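Local coordinates for protein glutamate--cysteine ligase GshA (Methylobacillus flagellatus KT, PDB 3K1T) that probably acts as a ligase, joining glutamate to cysteine to give gamma-glutamylcysteine, at residues H6-L18 with D49-D61. Sequence-based numbering, arbitrary orientation. Where two conformers were deposited one is given.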
loop_
_atom_site.group_PDB
_atom_site.type_symbol
_atom_site.label_atom_id
_atom_site.label_comp_id
_atom_site.label_asym_id
_atom_site.label_seq_id
_atom_site.Cartn_x
_atom_site.Cartn_y
_atom_site.Cartn_z
ATOM N N HIS A 6 -8.789 -2.672 27.167
ATOM C CA HIS A 6 -8.737 -4.097 27.498
ATOM C C HIS A 6 -10.135 -4.621 27.758
ATOM O O HIS A 6 -11.003 -3.894 28.274
ATOM C CB HIS A 6 -7.855 -4.320 28.749
ATOM C CG HIS A 6 -6.424 -3.941 28.525
ATOM N ND1 HIS A 6 -5.582 -4.682 27.730
ATOM C CD2 HIS A 6 -5.732 -2.829 28.878
ATOM C CE1 HIS A 6 -4.413 -4.067 27.644
ATOM N NE2 HIS A 6 -4.474 -2.948 28.349
ATOM N N LEU A 7 -10.358 -5.888 27.433
ATOM C CA LEU A 7 -11.604 -6.551 27.787
ATOM C C LEU A 7 -11.805 -6.675 29.292
ATOM O O LEU A 7 -10.875 -7.007 30.036
ATOM C CB LEU A 7 -11.657 -7.957 27.151
ATOM C CG LEU A 7 -11.803 -8.071 25.648
ATOM C CD1 LEU A 7 -11.563 -9.529 25.182
ATOM C CD2 LEU A 7 -13.192 -7.597 25.205
ATOM N N THR A 8 -13.032 -6.485 29.741
ATOM C CA THR A 8 -13.358 -6.614 31.158
ATOM C C THR A 8 -14.156 -7.895 31.388
ATOM O O THR A 8 -14.950 -8.006 32.328
ATOM C CB THR A 8 -14.191 -5.377 31.635
ATOM O OG1 THR A 8 -15.373 -5.268 30.840
ATOM C CG2 THR A 8 -13.395 -4.109 31.524
ATOM N N THR A 9 -14.006 -8.854 30.492
ATOM C CA THR A 9 -14.681 -10.124 30.647
ATOM C C THR A 9 -13.635 -11.226 30.544
ATOM O O THR A 9 -12.690 -11.111 29.773
ATOM C CB THR A 9 -15.758 -10.346 29.547
ATOM O OG1 THR A 9 -16.298 -11.649 29.726
ATOM C CG2 THR A 9 -15.154 -10.291 28.115
ATOM N N ALA A 10 -13.833 -12.281 31.319
ATOM C CA ALA A 10 -13.005 -13.504 31.242
ATOM C C ALA A 10 -13.613 -14.518 30.277
ATOM O O ALA A 10 -12.969 -15.470 29.898
ATOM C CB ALA A 10 -12.843 -14.128 32.642
ATOM N N LEU A 11 -14.845 -14.296 29.832
ATOM C CA LEU A 11 -15.477 -15.206 28.890
ATOM C C LEU A 11 -15.089 -14.795 27.464
ATOM O O LEU A 11 -15.757 -13.982 26.818
ATOM C CB LEU A 11 -16.984 -15.242 29.111
ATOM C CG LEU A 11 -17.661 -16.476 28.496
ATOM C CD1 LEU A 11 -19.071 -16.628 29.038
ATOM C CD2 LEU A 11 -17.667 -16.434 26.980
ATOM N N THR A 12 -13.966 -15.341 27.012
ATOM C CA THR A 12 -13.354 -15.036 25.719
ATOM C C THR A 12 -13.113 -16.272 24.858
ATOM O O THR A 12 -12.494 -16.175 23.792
ATOM C CB THR A 12 -12.012 -14.276 25.910
ATOM O OG1 THR A 12 -11.112 -15.094 26.666
ATOM C CG2 THR A 12 -12.219 -12.922 26.664
ATOM N N GLY A 13 -13.574 -17.437 25.310
ATOM C CA GLY A 13 -13.331 -18.703 24.576
ATOM C C GLY A 13 -13.667 -18.611 23.090
ATOM O O GLY A 13 -12.873 -19.019 22.229
ATOM N N PRO A 14 -14.874 -18.085 22.756
ATOM C CA PRO A 14 -15.204 -18.016 21.325
ATOM C C PRO A 14 -14.318 -17.071 20.506
ATOM O O PRO A 14 -13.971 -17.388 19.372
ATOM C CB PRO A 14 -16.671 -17.592 21.305
ATOM C CG PRO A 14 -17.200 -18.092 22.659
ATOM C CD PRO A 14 -16.045 -17.851 23.610
ATOM N N LEU A 15 -13.934 -15.938 21.077
ATOM C CA LEU A 15 -13.018 -15.036 20.401
ATOM C C LEU A 15 -11.697 -15.761 20.141
ATOM O O LEU A 15 -11.112 -15.673 19.042
ATOM C CB LEU A 15 -12.786 -13.771 21.242
ATOM C CG LEU A 15 -11.660 -12.809 20.822
ATOM C CD1 LEU A 15 -12.045 -12.140 19.460
ATOM C CD2 LEU A 15 -11.339 -11.760 21.918
ATOM N N LEU A 16 -11.188 -16.453 21.161
ATOM C CA LEU A 16 -9.897 -17.133 20.999
ATOM C C LEU A 16 -10.016 -18.287 19.989
ATOM O O LEU A 16 -9.079 -18.546 19.249
ATOM C CB LEU A 16 -9.290 -17.571 22.370
ATOM C CG LEU A 16 -8.367 -16.489 23.018
ATOM C CD1 LEU A 16 -9.142 -15.198 23.357
ATOM C CD2 LEU A 16 -7.685 -16.957 24.295
ATOM N N THR A 17 -11.162 -18.960 19.938
ATOM C CA THR A 17 -11.397 -19.993 18.934
ATOM C C THR A 17 -11.359 -19.384 17.522
ATOM O O THR A 17 -10.744 -19.922 16.616
ATOM C CB THR A 17 -12.746 -20.703 19.152
ATOM O OG1 THR A 17 -12.737 -21.335 20.439
ATOM C CG2 THR A 17 -13.015 -21.761 18.033
ATOM N N LEU A 18 -12.076 -18.294 17.332
ATOM C CA LEU A 18 -12.003 -17.558 16.056
ATOM C C LEU A 18 -10.585 -17.180 15.685
ATOM O O LEU A 18 -10.150 -17.423 14.538
ATOM C CB LEU A 18 -12.885 -16.331 16.115
ATOM C CG LEU A 18 -12.792 -15.347 14.933
ATOM C CD1 LEU A 18 -13.186 -15.984 13.616
ATOM C CD2 LEU A 18 -13.656 -14.108 15.227
ATOM N N ASP A 49 -17.611 -0.495 11.790
ATOM C CA ASP A 49 -17.674 -0.548 13.248
ATOM C C ASP A 49 -17.828 -2.008 13.674
ATOM O O ASP A 49 -18.740 -2.699 13.183
ATOM C CB ASP A 49 -18.903 0.173 13.795
ATOM C CG ASP A 49 -18.888 1.694 13.577
ATOM O OD1 ASP A 49 -17.962 2.227 12.939
ATOM O OD2 ASP A 49 -19.835 2.371 14.078
ATOM N N LEU A 50 -16.966 -2.458 14.600
ATOM C CA LEU A 50 -17.078 -3.781 15.180
ATOM C C LEU A 50 -17.395 -3.704 16.675
ATOM O O LEU A 50 -17.122 -2.692 17.320
ATOM C CB LEU A 50 -15.760 -4.542 15.030
ATOM C CG LEU A 50 -15.137 -4.683 13.631
ATOM C CD1 LEU A 50 -13.752 -5.402 13.770
ATOM C CD2 LEU A 50 -16.099 -5.418 12.671
ATOM N N ARG A 51 -17.936 -4.800 17.200
ATOM C CA ARG A 51 -18.023 -5.037 18.635
ATOM C C ARG A 51 -17.437 -6.397 18.999
ATOM O O ARG A 51 -17.760 -7.422 18.388
ATOM C CB ARG A 51 -19.433 -4.877 19.177
ATOM C CG ARG A 51 -19.860 -3.410 19.230
ATOM C CD ARG A 51 -21.167 -3.262 19.986
ATOM N NE ARG A 51 -21.349 -1.890 20.412
ATOM C CZ ARG A 51 -22.310 -1.476 21.220
ATOM N NH1 ARG A 51 -23.216 -2.329 21.655
ATOM N NH2 ARG A 51 -22.364 -0.184 21.578
ATOM N N ASN A 52 -16.540 -6.351 19.981
ATOM C CA ASN A 52 -15.907 -7.545 20.558
ATOM C C ASN A 52 -16.591 -7.818 21.915
ATOM O O ASN A 52 -16.402 -7.083 22.890
ATOM C CB ASN A 52 -14.423 -7.259 20.720
ATOM C CG ASN A 52 -13.643 -8.466 21.197
ATOM O OD1 ASN A 52 -14.228 -9.454 21.615
ATOM N ND2 ASN A 52 -12.317 -8.373 21.171
ATOM N N ALA A 53 -17.397 -8.869 21.945
ATOM C CA ALA A 53 -18.167 -9.284 23.113
ATOM C C ALA A 53 -17.432 -10.387 23.882
ATOM O O ALA A 53 -17.945 -10.897 24.888
ATOM C CB ALA A 53 -19.543 -9.797 22.636
ATOM N N GLY A 54 -16.264 -10.810 23.389
ATOM C CA GLY A 54 -15.574 -11.986 23.963
ATOM C C GLY A 54 -16.179 -13.304 23.506
ATOM O O GLY A 54 -15.453 -14.263 23.198
ATOM N N PHE A 55 -17.512 -13.368 23.480
ATOM C CA PHE A 55 -18.217 -14.536 22.936
ATOM C C PHE A 55 -18.639 -14.395 21.455
ATOM O O PHE A 55 -19.235 -15.329 20.861
ATOM C CB PHE A 55 -19.418 -14.872 23.832
ATOM C CG PHE A 55 -20.445 -13.788 23.939
ATOM C CD1 PHE A 55 -21.348 -13.560 22.895
ATOM C CD2 PHE A 55 -20.552 -13.029 25.089
ATOM C CE1 PHE A 55 -22.316 -12.580 22.991
ATOM C CE2 PHE A 55 -21.528 -12.037 25.194
ATOM C CZ PHE A 55 -22.415 -11.825 24.160
ATOM N N LYS A 56 -18.290 -13.259 20.855
ATOM C CA LYS A 56 -18.700 -12.903 19.505
ATOM C C LYS A 56 -17.842 -11.731 19.030
ATOM O O LYS A 56 -17.466 -10.885 19.830
ATOM C CB LYS A 56 -20.192 -12.409 19.571
ATOM C CG LYS A 56 -20.836 -12.325 18.314
ATOM C CD LYS A 56 -22.320 -12.271 18.411
ATOM C CE LYS A 56 -22.899 -12.256 17.034
ATOM N NZ LYS A 56 -23.960 -13.300 16.910
ATOM N N LEU A 57 -17.565 -11.653 17.726
ATOM C CA LEU A 57 -16.887 -10.514 17.117
ATOM C C LEU A 57 -17.614 -10.191 15.800
ATOM O O LEU A 57 -17.524 -10.952 14.858
ATOM C CB LEU A 57 -15.398 -10.801 16.871
ATOM C CG LEU A 57 -14.620 -9.677 16.185
ATOM C CD1 LEU A 57 -14.566 -8.365 17.028
ATOM C CD2 LEU A 57 -13.197 -10.207 15.812
ATOM N N ALA A 58 -18.361 -9.093 15.772
ATOM C CA ALA A 58 -19.308 -8.846 14.689
ATOM C C ALA A 58 -19.308 -7.393 14.245
ATOM O O ALA A 58 -19.092 -6.473 15.047
ATOM C CB ALA A 58 -20.779 -9.317 15.090
ATOM N N PRO A 59 -19.516 -7.180 12.947
ATOM C CA PRO A 59 -19.717 -5.825 12.476
ATOM C C PRO A 59 -21.119 -5.321 12.780
ATOM O O PRO A 59 -22.103 -6.085 12.669
ATOM C CB PRO A 59 -19.483 -5.947 10.961
ATOM C CG PRO A 59 -19.990 -7.331 10.640
ATOM C CD PRO A 59 -19.683 -8.182 11.867
ATOM N N VAL A 60 -21.208 -4.054 13.167
ATOM C CA VAL A 60 -22.474 -3.435 13.516
ATOM C C VAL A 60 -22.836 -2.204 12.689
ATOM O O VAL A 60 -23.951 -1.675 12.849
ATOM C CB VAL A 60 -22.553 -3.082 15.005
ATOM C CG1 VAL A 60 -22.448 -4.364 15.867
ATOM C CG2 VAL A 60 -21.467 -2.024 15.382
ATOM N N ASP A 61 -21.914 -1.724 11.842
ATOM C CA ASP A 61 -22.200 -0.636 10.894
ATOM C C ASP A 61 -21.133 -0.617 9.794
ATOM O O ASP A 61 -19.918 -0.820 10.077
ATOM C CB ASP A 61 -22.174 0.736 11.601
ATOM C CG ASP A 61 -22.443 1.918 10.630
ATOM O OD1 ASP A 61 -23.637 2.121 10.386
ATOM O OD2 ASP A 61 -21.475 2.614 10.140
HETATM O O HOH W 1 -17.855 -12.302 27.194
#
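A water molecule ties the loop of 6-18 to the turn of 49-61: it donates to Leu11 O and to Ala53 O, each at 2.7 Å, and accepts from Thr9 OG1. The same hydroxyl oxygen receives Leu11 N in an ST turn, which fixes the loop beside the water. The direct bond joins Leu15 N to Gly54 O (3.1 Å), the donor tilted 29° from the carbonyl plane. A CA-H...O contact from Thr12 CA reaches the same oxygen at 3.4 Å, so the N-cap residue and the first turn of helix 13-23 both meet the carbonyl of Gly54. In return, Gly54 CA comes up to Leu11 O in a second CA-H...O contact, to the oxygen that also takes the water's hydrogen bond. The turn is braced from within by an Asx turn, Gly54 N to Asn52 OD1. The side chains of Leu15 and Asn52 cross at about a right angle, Leu15 CD2 meeting ND2 of Asn52 at 3.6 Å. With CG anti to the backbone N (chi1 -175°), Asn52 brings that carbon to 4.1 Å from both Leu15 CD2 and Leu7 CD2. Pro14 lays CB and CG along the backbone of Phe55, while Leu11, in one of its two conformers, touches Phe55 CB with CD2. The Phe55 ring turns one face to Ala53 CB, which sits over the ring centre. One turn further along the helix, Leu18 CD2 packs on Leu57 CD2 (4.0 Å). The contact thus seats the start of helix 13-23 against the hairpin turn between strands 45-52 and 57-63; strand 6-7 pairs with 335-337 in the same antiparallel sheet, and helix 398-421 touches Leu7 and binds Asn52 ND2 through Tyr405.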